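Local coordinates for protein probable DNA endonuclease SmrA (Escherichia coli, PDB 3QD7) that binds DNA and has DNA endonuclease activity, as a stand-alone small MutS-related protein whose Smr domain makes up much of this chain, at residues F9-F14 with L104-D109; L24-E29 with Q111-A116; L36-S41 with Y127-K132. One frame throughout, in Å; residues are numbered along the deposited sequence.

Interaction 1. Residues F9-F14 with L104-D109; sequences FLTTGF and LTEFDD
Leu10 and Glu106 mark the nearest approach of the two backbones, with their CA atoms 6.8 Å apart, so no peptides pair between the irregular chain of 9-14 and the turn after helix 92-105; side chains, and one backbone N-H, make the contact. Glu106 does the bridging. Its side chain sets out toward 9-14 and stays extended beyond CG, which carries the carboxylate up to the Leu10-Thr11 peptide. There both oxygens are taken by one residue. Thr11 OG1 donates to the syn lone pair of Glu106 OE2 at 2.8 Å, while Thr11 N donates to Glu106 OE1 at 3.3 Å, also on the syn side but 16° out of the carboxylate plane. There is one donor on each oxygen, which should restrict the rotation of the carboxylate. The Thr11 hydroxyl is presented by a chi1 of 64°, which sets OG1 between the backbone N and the carbonyl carbon.

Beside this polar grip lies an apolar one. Leu10 CD2 is the branch that reaches across, lying 3.8 Å from Phe107 CE2 in an oblique approach to the ring. Phe9 turns its edge toward the face of Phe107 in an offset edge-to-face pair, the centroids 5.2 Å apart and the planes at 68°. The leading atom is Phe9 CZ, 3.6 Å from Phe107 CD1, and the approach falls near the rim of the Phe107 ring.

The loop thus lies across elements of the alpha/beta fold. Helix 57-73 provides Phe65, edge-to-face with Phe9 and touching Leu10, together with Ile68 and Gln69 against Phe107, and its Arg61 bonds to Leu10 O. From helix 92-105, Trp103 packs on Leu10 and bonds through NE1 to Thr11 O.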
loop_
_atom_site.group_PDB
_atom_site.type_symbol
_atom_site.label_atom_id
_atom_site.label_comp_id
_atom_site.label_asym_id
_atom_site.label_seq_id
_atom_site.Cartn_x
_atom_site.Cartn_y
_atom_site.Cartn_z
ATOM N N PHE A 9 -9.499 -11.441 -0.836
ATOM C CA PHE A 9 -9.517 -11.474 -2.299
ATOM C C PHE A 9 -8.205 -11.062 -2.962
ATOM O O PHE A 9 -8.094 -11.090 -4.193
ATOM C CB PHE A 9 -10.674 -10.606 -2.840
ATOM C CG PHE A 9 -10.743 -9.224 -2.238
ATOM C CD1 PHE A 9 -11.783 -8.899 -1.373
ATOM C CD2 PHE A 9 -9.774 -8.239 -2.556
ATOM C CE1 PHE A 9 -11.865 -7.618 -0.803
ATOM C CE2 PHE A 9 -9.846 -6.949 -2.001
ATOM C CZ PHE A 9 -10.895 -6.644 -1.104
ATOM N N LEU A 10 -7.215 -10.674 -2.173
ATOM C CA LEU A 10 -5.896 -10.315 -2.724
ATOM C C LEU A 10 -5.259 -11.496 -3.485
ATOM O O LEU A 10 -5.227 -12.630 -2.987
ATOM C CB LEU A 10 -4.974 -9.805 -1.607
ATOM C CG LEU A 10 -5.532 -8.608 -0.805
ATOM C CD1 LEU A 10 -4.494 -8.007 0.076
ATOM C CD2 LEU A 10 -6.073 -7.518 -1.736
ATOM N N THR A 11 -4.747 -11.228 -4.684
ATOM C CA THR A 11 -4.321 -12.304 -5.581
ATOM C C THR A 11 -2.801 -12.388 -5.651
ATOM O O THR A 11 -2.099 -11.389 -5.463
ATOM C CB THR A 11 -4.899 -12.149 -7.039
ATOM O OG1 THR A 11 -4.380 -10.960 -7.640
ATOM C CG2 THR A 11 -6.453 -12.128 -7.055
ATOM N N THR A 12 -2.303 -13.585 -5.911
ATOM C CA THR A 12 -0.885 -13.787 -6.128
ATOM C C THR A 12 -0.735 -14.380 -7.517
ATOM O O THR A 12 -1.727 -14.628 -8.205
ATOM C CB THR A 12 -0.264 -14.738 -5.085
ATOM O OG1 THR A 12 -0.904 -16.010 -5.170
ATOM C CG2 THR A 12 -0.439 -14.208 -3.681
ATOM N N GLY A 13 0.496 -14.601 -7.941
ATOM C CA GLY A 13 0.713 -15.351 -9.167
ATOM C C GLY A 13 0.770 -14.418 -10.343
ATOM O O GLY A 13 -0.019 -13.475 -10.443
ATOM N N PHE A 14 1.709 -14.694 -11.239
ATOM C CA PHE A 14 1.993 -13.804 -12.370
ATOM C C PHE A 14 2.260 -12.390 -11.841
ATOM O O PHE A 14 1.819 -11.382 -12.422
ATOM C CB PHE A 14 0.874 -13.854 -13.424
ATOM C CG PHE A 14 0.659 -15.230 -14.009
ATOM C CD1 PHE A 14 1.290 -15.600 -15.194
ATOM C CD2 PHE A 14 -0.148 -16.162 -13.363
ATOM C CE1 PHE A 14 1.109 -16.870 -15.725
ATOM C CE2 PHE A 14 -0.333 -17.438 -13.890
ATOM C CZ PHE A 14 0.294 -17.790 -15.072
ATOM N N LEU A 104 -3.314 -3.131 -3.566
ATOM C CA LEU A 104 -4.020 -1.898 -3.279
ATOM C C LEU A 104 -5.024 -1.576 -4.365
ATOM O O LEU A 104 -6.085 -1.050 -4.058
ATOM C CB LEU A 104 -3.073 -0.719 -3.038
ATOM C CG LEU A 104 -2.186 -0.811 -1.804
ATOM C CD1 LEU A 104 -1.142 0.325 -1.763
ATOM C CD2 LEU A 104 -3.016 -0.864 -0.523
ATOM N N THR A 105 -4.709 -1.903 -5.629
ATOM C CA THR A 105 -5.654 -1.634 -6.728
ATOM C C THR A 105 -6.899 -2.541 -6.651
ATOM O O THR A 105 -7.926 -2.246 -7.272
ATOM C CB THR A 105 -5.028 -1.784 -8.124
ATOM O OG1 THR A 105 -4.753 -3.166 -8.367
ATOM C CG2 THR A 105 -3.722 -0.964 -8.267
ATOM N N GLU A 106 -6.808 -3.628 -5.886
ATOM C CA GLU A 106 -7.923 -4.595 -5.766
ATOM C C GLU A 106 -9.026 -4.205 -4.761
ATOM O O GLU A 106 -10.128 -4.797 -4.753
ATOM C CB GLU A 106 -7.366 -5.985 -5.462
ATOM C CG GLU A 106 -6.676 -6.544 -6.668
ATOM C CD GLU A 106 -5.965 -7.845 -6.420
ATOM O OE1 GLU A 106 -5.565 -8.121 -5.292
ATOM O OE2 GLU A 106 -5.756 -8.590 -7.384
ATOM N N PHE A 107 -8.724 -3.222 -3.913
ATOM C CA PHE A 107 -9.713 -2.628 -3.049
ATOM C C PHE A 107 -10.499 -1.555 -3.802
ATOM O O PHE A 107 -9.935 -0.578 -4.324
ATOM C CB PHE A 107 -9.042 -2.008 -1.814
ATOM C CG PHE A 107 -8.449 -3.023 -0.862
ATOM C CD1 PHE A 107 -9.257 -3.701 0.053
ATOM C CD2 PHE A 107 -7.078 -3.283 -0.863
ATOM C CE1 PHE A 107 -8.727 -4.633 0.931
ATOM C CE2 PHE A 107 -6.531 -4.217 0.028
ATOM C CZ PHE A 107 -7.353 -4.888 0.930
ATOM N N ASP A 108 -11.807 -1.728 -3.832
ATOM C CA ASP A 108 -12.709 -0.688 -4.305
ATOM C C ASP A 108 -12.475 0.709 -3.666
ATOM O O ASP A 108 -12.621 1.723 -4.345
ATOM C CB ASP A 108 -14.169 -1.133 -4.082
ATOM C CG ASP A 108 -15.113 -0.484 -5.049
ATOM O OD1 ASP A 108 -14.855 -0.557 -6.275
ATOM O OD2 ASP A 108 -16.102 0.105 -4.582
ATOM N N ASP A 109 -12.094 0.757 -2.385
ATOM C CA ASP A 109 -11.990 2.032 -1.638
ATOM C C ASP A 109 -10.602 2.729 -1.697
ATOM O O ASP A 109 -10.413 3.819 -1.124
ATOM C CB ASP A 109 -12.402 1.840 -0.183
ATOM C CG ASP A 109 -13.870 1.452 -0.026
ATOM O OD1 ASP A 109 -14.761 2.232 -0.421
ATOM O OD2 ASP A 109 -14.142 0.369 0.510
#

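Interaction 2. Residues L24-E29 with Q111-A116; sequences LEFRRE and QAYCTA
Phe26 O accepts Tyr113 N at 2.9 Å, and Phe26 N donates back to Tyr113 O at the same 2.9 Å, which defines these residues as an antiparallel hydrogen-bonded pair. Non-hydrogen-bonded pairs flank it, Glu25 with Cys114 and Arg27 with Ala112, in keeping with strand directions 164° apart. The ladder runs on beyond strand 25-27: Arg28 N meets Gln111 O at 3.0 Å in a nearly straight bond (170°), and at the other end a side chain joins in, Thr115 OG1 accepting Leu24 N at 2.9 Å.

Phe26 and Tyr113 project from the same face. With CG between its backbone N and carbonyl carbon (chi1 58°), Tyr113 swings its ring under Phe26 CB, which sits 3.4 Å from the ring centroid in a CH-pi contact. The two rings are close to parallel yet slid apart, so they barely overlap. Leu24 CG adds a contact of 3.9 Å to Tyr113 CE1. Helix 92-105 packs against this face, Thr105 touching both rings.

Strand 25-27 is thereby joined as an outermost, antiparallel strand to 110-115 in the mixed sheet of this alpha/beta/alpha fold.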
loop_
_atom_site.group_PDB
_atom_site.type_symbol
_atom_site.label_atom_id
_atom_site.label_comp_id
_atom_site.label_asym_id
_atom_site.label_seq_id
_atom_site.Cartn_x
_atom_site.Cartn_y
_atom_site.Cartn_z
ATOM N N LEU A 24 6.252 3.770 -7.020
ATOM C CA LEU A 24 4.885 3.317 -6.867
ATOM C C LEU A 24 4.024 4.533 -7.122
ATOM O O LEU A 24 4.169 5.525 -6.432
ATOM C CB LEU A 24 4.650 2.757 -5.444
ATOM C CG LEU A 24 4.384 1.264 -5.325
ATOM C CD1 LEU A 24 5.355 0.412 -6.149
ATOM C CD2 LEU A 24 4.328 0.823 -3.880
ATOM N N GLU A 25 3.171 4.467 -8.136
ATOM C CA GLU A 25 2.178 5.491 -8.389
ATOM C C GLU A 25 0.931 4.890 -9.038
ATOM O O GLU A 25 1.019 4.041 -9.953
ATOM C CB GLU A 25 2.746 6.595 -9.256
ATOM C CG GLU A 25 3.671 7.575 -8.536
ATOM C CD GLU A 25 4.252 8.600 -9.486
ATOM O OE1 GLU A 25 4.008 8.447 -10.710
ATOM O OE2 GLU A 25 4.946 9.548 -9.026
ATOM N N PHE A 26 -0.229 5.305 -8.548
ATOM C CA PHE A 26 -1.499 4.778 -9.030
ATOM C C PHE A 26 -2.542 5.816 -8.717
ATOM O O PHE A 26 -2.553 6.366 -7.614
ATOM C CB PHE A 26 -1.855 3.431 -8.344
ATOM C CG PHE A 26 -3.248 2.944 -8.633
ATOM C CD1 PHE A 26 -3.563 2.368 -9.855
ATOM C CD2 PHE A 26 -4.236 3.045 -7.679
ATOM C CE1 PHE A 26 -4.879 1.924 -10.142
ATOM C CE2 PHE A 26 -5.529 2.603 -7.932
ATOM C CZ PHE A 26 -5.852 2.041 -9.186
ATOM N N ARG A 27 -3.425 6.068 -9.681
ATOM C CA ARG A 27 -4.531 6.975 -9.486
ATOM C C ARG A 27 -5.728 6.463 -10.288
ATOM O O ARG A 27 -5.604 6.189 -11.484
ATOM C CB ARG A 27 -4.123 8.389 -9.918
ATOM C CG ARG A 27 -5.202 9.454 -9.764
ATOM C CD ARG A 27 -4.753 10.790 -10.398
ATOM N NE ARG A 27 -4.373 10.628 -11.806
ATOM C CZ ARG A 27 -3.345 11.242 -12.389
ATOM N NH1 ARG A 27 -2.578 12.064 -11.689
ATOM N NH2 ARG A 27 -3.081 11.024 -13.675
ATOM N N ARG A 28 -6.876 6.309 -9.620
ATOM C CA ARG A 28 -8.100 5.927 -10.318
ATOM C C ARG A 28 -8.629 7.103 -11.122
ATOM O O ARG A 28 -8.404 8.254 -10.756
ATOM C CB ARG A 28 -9.178 5.453 -9.346
ATOM C CG ARG A 28 -8.845 4.094 -8.762
ATOM C CD ARG A 28 -10.069 3.260 -8.483
ATOM N NE ARG A 28 -9.774 2.381 -7.365
ATOM C CZ ARG A 28 -9.334 1.137 -7.487
ATOM N NH1 ARG A 28 -9.158 0.593 -8.692
ATOM N NH2 ARG A 28 -9.077 0.439 -6.398
ATOM N N GLU A 29 -9.301 6.789 -12.227
ATOM C CA GLU A 29 -10.040 7.768 -13.040
ATOM C C GLU A 29 -11.213 8.305 -12.242
ATOM O O GLU A 29 -11.809 7.589 -11.443
ATOM C CB GLU A 29 -10.613 7.105 -14.308
ATOM C CG GLU A 29 -9.598 6.408 -15.219
ATOM C CD GLU A 29 -9.058 5.065 -14.660
ATOM O OE1 GLU A 29 -9.756 4.401 -13.839
ATOM O OE2 GLU A 29 -7.920 4.683 -15.049
ATOM N N GLN A 111 -8.216 4.949 -3.599
ATOM C CA GLN A 111 -8.313 5.969 -4.670
ATOM C C GLN A 111 -6.994 6.163 -5.415
ATOM O O GLN A 111 -6.981 6.410 -6.617
ATOM C CB GLN A 111 -8.759 7.322 -4.105
ATOM C CG GLN A 111 -10.088 7.319 -3.346
ATOM C CD GLN A 111 -10.220 8.505 -2.399
ATOM O OE1 GLN A 111 -11.217 9.243 -2.431
ATOM N NE2 GLN A 111 -9.217 8.702 -1.564
ATOM N N ALA A 112 -5.886 6.103 -4.679
ATOM C CA ALA A 112 -4.585 6.395 -5.224
ATOM C C ALA A 112 -3.510 5.915 -4.262
ATOM O O ALA A 112 -3.772 5.708 -3.084
ATOM C CB ALA A 112 -4.444 7.934 -5.450
ATOM N N TYR A 113 -2.291 5.773 -4.764
ATOM C CA TYR A 113 -1.123 5.647 -3.925
ATOM C C TYR A 113 0.088 6.238 -4.644
ATOM O O TYR A 113 0.049 6.488 -5.868
ATOM C CB TYR A 113 -0.870 4.197 -3.450
ATOM C CG TYR A 113 -0.684 3.146 -4.538
ATOM C CD1 TYR A 113 0.482 3.057 -5.252
ATOM C CD2 TYR A 113 -1.687 2.208 -4.804
ATOM C CE1 TYR A 113 0.652 2.104 -6.229
ATOM C CE2 TYR A 113 -1.509 1.225 -5.789
ATOM C CZ TYR A 113 -0.344 1.190 -6.491
ATOM O OH TYR A 113 -0.152 0.246 -7.456
ATOM N N CYS A 114 1.150 6.477 -3.873
ATOM C CA CYS A 114 2.430 6.947 -4.428
ATOM C C CYS A 114 3.564 6.739 -3.422
ATOM O O CYS A 114 3.324 6.554 -2.236
ATOM C CB CYS A 114 2.350 8.411 -4.835
ATOM S SG CYS A 114 2.273 9.513 -3.409
ATOM N N THR A 115 4.799 6.784 -3.908
ATOM C CA THR A 115 5.968 6.591 -3.050
ATOM C C THR A 115 5.952 7.691 -1.961
ATOM O O THR A 115 5.559 8.814 -2.234
ATOM C CB THR A 115 7.265 6.548 -3.917
ATOM O OG1 THR A 115 7.176 5.461 -4.849
ATOM C CG2 THR A 115 8.473 6.303 -3.079
ATOM N N ALA A 116 6.299 7.336 -0.726
ATOM C CA ALA A 116 6.338 8.281 0.393
ATOM C C ALA A 116 7.488 9.286 0.285
ATOM O O ALA A 116 8.463 9.042 -0.395
ATOM C CB ALA A 116 6.456 7.519 1.694
#

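Interaction 3. Residues L36-S41 with Y127-K132; sequences LDKLRS and YVALRK
Tyr127 lays one ring face against Leu39 O, which stands 3.0 Å from Tyr127 CD2. The hydrogen bond of that oxygen is with Tyr44 OH, and the Tyr44 ring stacks on Tyr127, whose own hydroxyl is paired with His120 ND1. Tyr127 CB touches Leu39 CD2 at 3.9 Å. Val128 points its side chain away from the helix and offers only backbone, its C atom 3.8 Å from Leu39 CD2. At Ala129 the strand faces the helix again: its N lies 3.4 Å from Leu39 CD2, and its methyl CB is 3.7 Å from that same branch and 3.6 Å from Lys38 CE. This is the layering of an alpha/beta/alpha fold, with helix 37-40 on the face carrying Tyr127 and Ala129, while Leu130 touches Ala71 and Leu72 of helix 57-73. The main chain of Leu130 still faces Lys38. A bend at chi3, after a first torsion that leaves CG anti to the backbone N (chi1 -157°), brings the lysine NZ to 2.6 Å from Leu130 O, where it donates from above the carbonyl plane, 47° out of it; Arg77 O is a second acceptor. With a leucine in place of Lys38, the Leu130 and Arg77 carbonyls would probably be left without this shared donor. Arg131 turns away from the helix, its guanidinium going to Asp108 and Asp109.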
loop_
_atom_site.group_PDB
_atom_site.type_symbol
_atom_site.label_atom_id
_atom_site.label_comp_id
_atom_site.label_asym_id
_atom_site.label_seq_id
_atom_site.Cartn_x
_atom_site.Cartn_y
_atom_site.Cartn_z
ATOM N N LEU A 36 -5.475 14.050 -4.406
ATOM C CA LEU A 36 -4.060 13.767 -4.495
ATOM C C LEU A 36 -3.192 14.541 -3.492
ATOM O O LEU A 36 -2.130 14.059 -3.066
ATOM C CB LEU A 36 -3.614 13.944 -5.944
ATOM C CG LEU A 36 -4.241 12.902 -6.901
ATOM C CD1 LEU A 36 -3.970 11.478 -6.409
ATOM C CD2 LEU A 36 -5.763 13.094 -7.166
ATOM N N ASP A 37 -3.650 15.734 -3.117
ATOM C CA ASP A 37 -3.035 16.507 -2.036
ATOM C C ASP A 37 -3.201 15.803 -0.702
ATOM O O ASP A 37 -2.402 15.984 0.214
ATOM C CB ASP A 37 -3.634 17.914 -1.959
ATOM C CG ASP A 37 -2.640 18.997 -2.365
ATOM O OD1 ASP A 37 -1.816 18.762 -3.281
ATOM O OD2 ASP A 37 -2.672 20.085 -1.751
ATOM N N LYS A 38 -4.257 15.002 -0.605
ATOM C CA LYS A 38 -4.471 14.098 0.522
ATOM C C LYS A 38 -3.274 13.179 0.727
ATOM O O LYS A 38 -2.953 12.816 1.859
ATOM C CB LYS A 38 -5.750 13.277 0.277
ATOM C CG LYS A 38 -6.399 12.710 1.512
ATOM C CD LYS A 38 -7.787 12.178 1.198
ATOM C CE LYS A 38 -7.724 10.801 0.590
ATOM N NZ LYS A 38 -8.963 10.005 0.816
ATOM N N LEU A 39 -2.609 12.810 -0.368
ATOM C CA LEU A 39 -1.451 11.927 -0.312
ATOM C C LEU A 39 -0.241 12.639 0.243
ATOM O O LEU A 39 0.501 12.062 1.045
ATOM C CB LEU A 39 -1.096 11.374 -1.694
ATOM C CG LEU A 39 -1.974 10.317 -2.371
ATOM C CD1 LEU A 39 -1.451 9.958 -3.764
ATOM C CD2 LEU A 39 -2.049 9.087 -1.518
ATOM N N ARG A 40 -0.050 13.887 -0.194
ATOM C CA ARG A 40 1.145 14.681 0.107
ATOM C C ARG A 40 1.087 15.272 1.514
ATOM O O ARG A 40 1.994 15.062 2.329
ATOM C CB ARG A 40 1.270 15.826 -0.916
ATOM C CG ARG A 40 2.696 16.130 -1.352
ATOM C CD ARG A 40 2.852 17.578 -1.835
ATOM N NE ARG A 40 4.272 17.946 -1.884
ATOM C CZ ARG A 40 4.939 18.555 -0.901
ATOM N NH1 ARG A 40 4.326 18.899 0.233
ATOM N NH2 ARG A 40 6.231 18.829 -1.060
ATOM N N SER A 41 -0.004 15.995 1.771
ATOM C CA SER A 41 -0.223 16.805 2.967
ATOM C C SER A 41 -1.135 16.091 3.981
ATOM O O SER A 41 -1.699 16.717 4.887
ATOM C CB SER A 41 -0.814 18.164 2.524
ATOM O OG SER A 41 -1.544 18.818 3.560
ATOM N N TYR A 127 2.306 6.003 0.504
ATOM C CA TYR A 127 1.098 6.675 0.959
ATOM C C TYR A 127 -0.032 6.071 0.195
ATOM O O TYR A 127 0.109 5.828 -1.005
ATOM C CB TYR A 127 1.124 8.151 0.538
ATOM C CG TYR A 127 2.161 8.977 1.226
ATOM C CD1 TYR A 127 2.534 8.686 2.531
ATOM C CD2 TYR A 127 2.756 10.073 0.592
ATOM C CE1 TYR A 127 3.463 9.432 3.193
ATOM C CE2 TYR A 127 3.700 10.836 1.255
ATOM C CZ TYR A 127 4.040 10.500 2.562
ATOM O OH TYR A 127 4.958 11.215 3.265
ATOM N N VAL A 128 -1.171 5.898 0.847
ATOM C CA VAL A 128 -2.339 5.366 0.189
ATOM C C VAL A 128 -3.537 6.275 0.514
ATOM O O VAL A 128 -3.779 6.602 1.687
ATOM C CB VAL A 128 -2.625 3.888 0.650
ATOM C CG1 VAL A 128 -3.804 3.269 -0.114
ATOM C CG2 VAL A 128 -1.377 3.017 0.561
ATOM N N ALA A 129 -4.282 6.680 -0.519
ATOM C CA ALA A 129 -5.512 7.448 -0.312
ATOM C C ALA A 129 -6.706 6.497 -0.243
ATOM O O ALA A 129 -6.886 5.652 -1.119
ATOM C CB ALA A 129 -5.712 8.502 -1.404
ATOM N N LEU A 130 -7.509 6.661 0.800
ATOM C CA LEU A 130 -8.658 5.802 1.045
ATOM C C LEU A 130 -9.945 6.632 0.957
ATOM O O LEU A 130 -10.011 7.735 1.502
ATOM C CB LEU A 130 -8.534 5.164 2.440
ATOM C CG LEU A 130 -7.929 3.772 2.686
ATOM C CD1 LEU A 130 -6.941 3.278 1.690
ATOM C CD2 LEU A 130 -7.324 3.691 4.037
ATOM N N ARG A 131 -10.949 6.109 0.263
ATOM C CA ARG A 131 -12.293 6.734 0.178
ATOM C C ARG A 131 -12.953 6.700 1.566
ATOM O O ARG A 131 -12.911 5.681 2.253
ATOM C CB ARG A 131 -13.138 5.972 -0.838
ATOM C CG ARG A 131 -14.489 6.548 -1.172
ATOM C CD ARG A 131 -15.420 5.385 -1.560
ATOM N NE ARG A 131 -15.389 5.136 -2.993
ATOM C CZ ARG A 131 -15.590 3.965 -3.591
ATOM N NH1 ARG A 131 -15.817 2.848 -2.904
ATOM N NH2 ARG A 131 -15.535 3.917 -4.913
ATOM N N LYS A 132 -13.517 7.826 1.995
ATOM C CA LYS A 132 -14.137 7.912 3.314
ATOM C C LYS A 132 -15.564 7.320 3.309
ATOM O O LYS A 132 -16.504 7.914 2.761
ATOM C CB LYS A 132 -14.144 9.369 3.784
ATOM C CG LYS A 132 -14.821 9.595 5.125
ATOM C CD LYS A 132 -13.875 9.333 6.272
ATOM C CE LYS A 132 -14.518 9.741 7.571
ATOM N NZ LYS A 132 -13.472 10.238 8.524
#

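Overall arrangement
Strands 110-115 and 125-130 are neighbours in the sheet and tie interactions 2 and 3 together, their centres about 9 Å apart: Ala112 O lies 2.8 Å from Ala129 N, a probable hydrogen bond. Interaction 1 stands about 14 Å from interaction 2 and about 19 Å from interaction 3, measured between centres. It is linked to interaction 2 by a probable hydrogen bond of 3.0 Å from Arg28 NH2 to Thr105 O, the same guanidinium giving NE to Val110 O, and to interaction 3 by a salt bridge of 2.8 Å between Asp109 OD1 and Arg131 NH1. Leu104 CD1 reaches both others, 3.6 Å from Tyr113 CD2 and 3.6 Å from Val128 CG2.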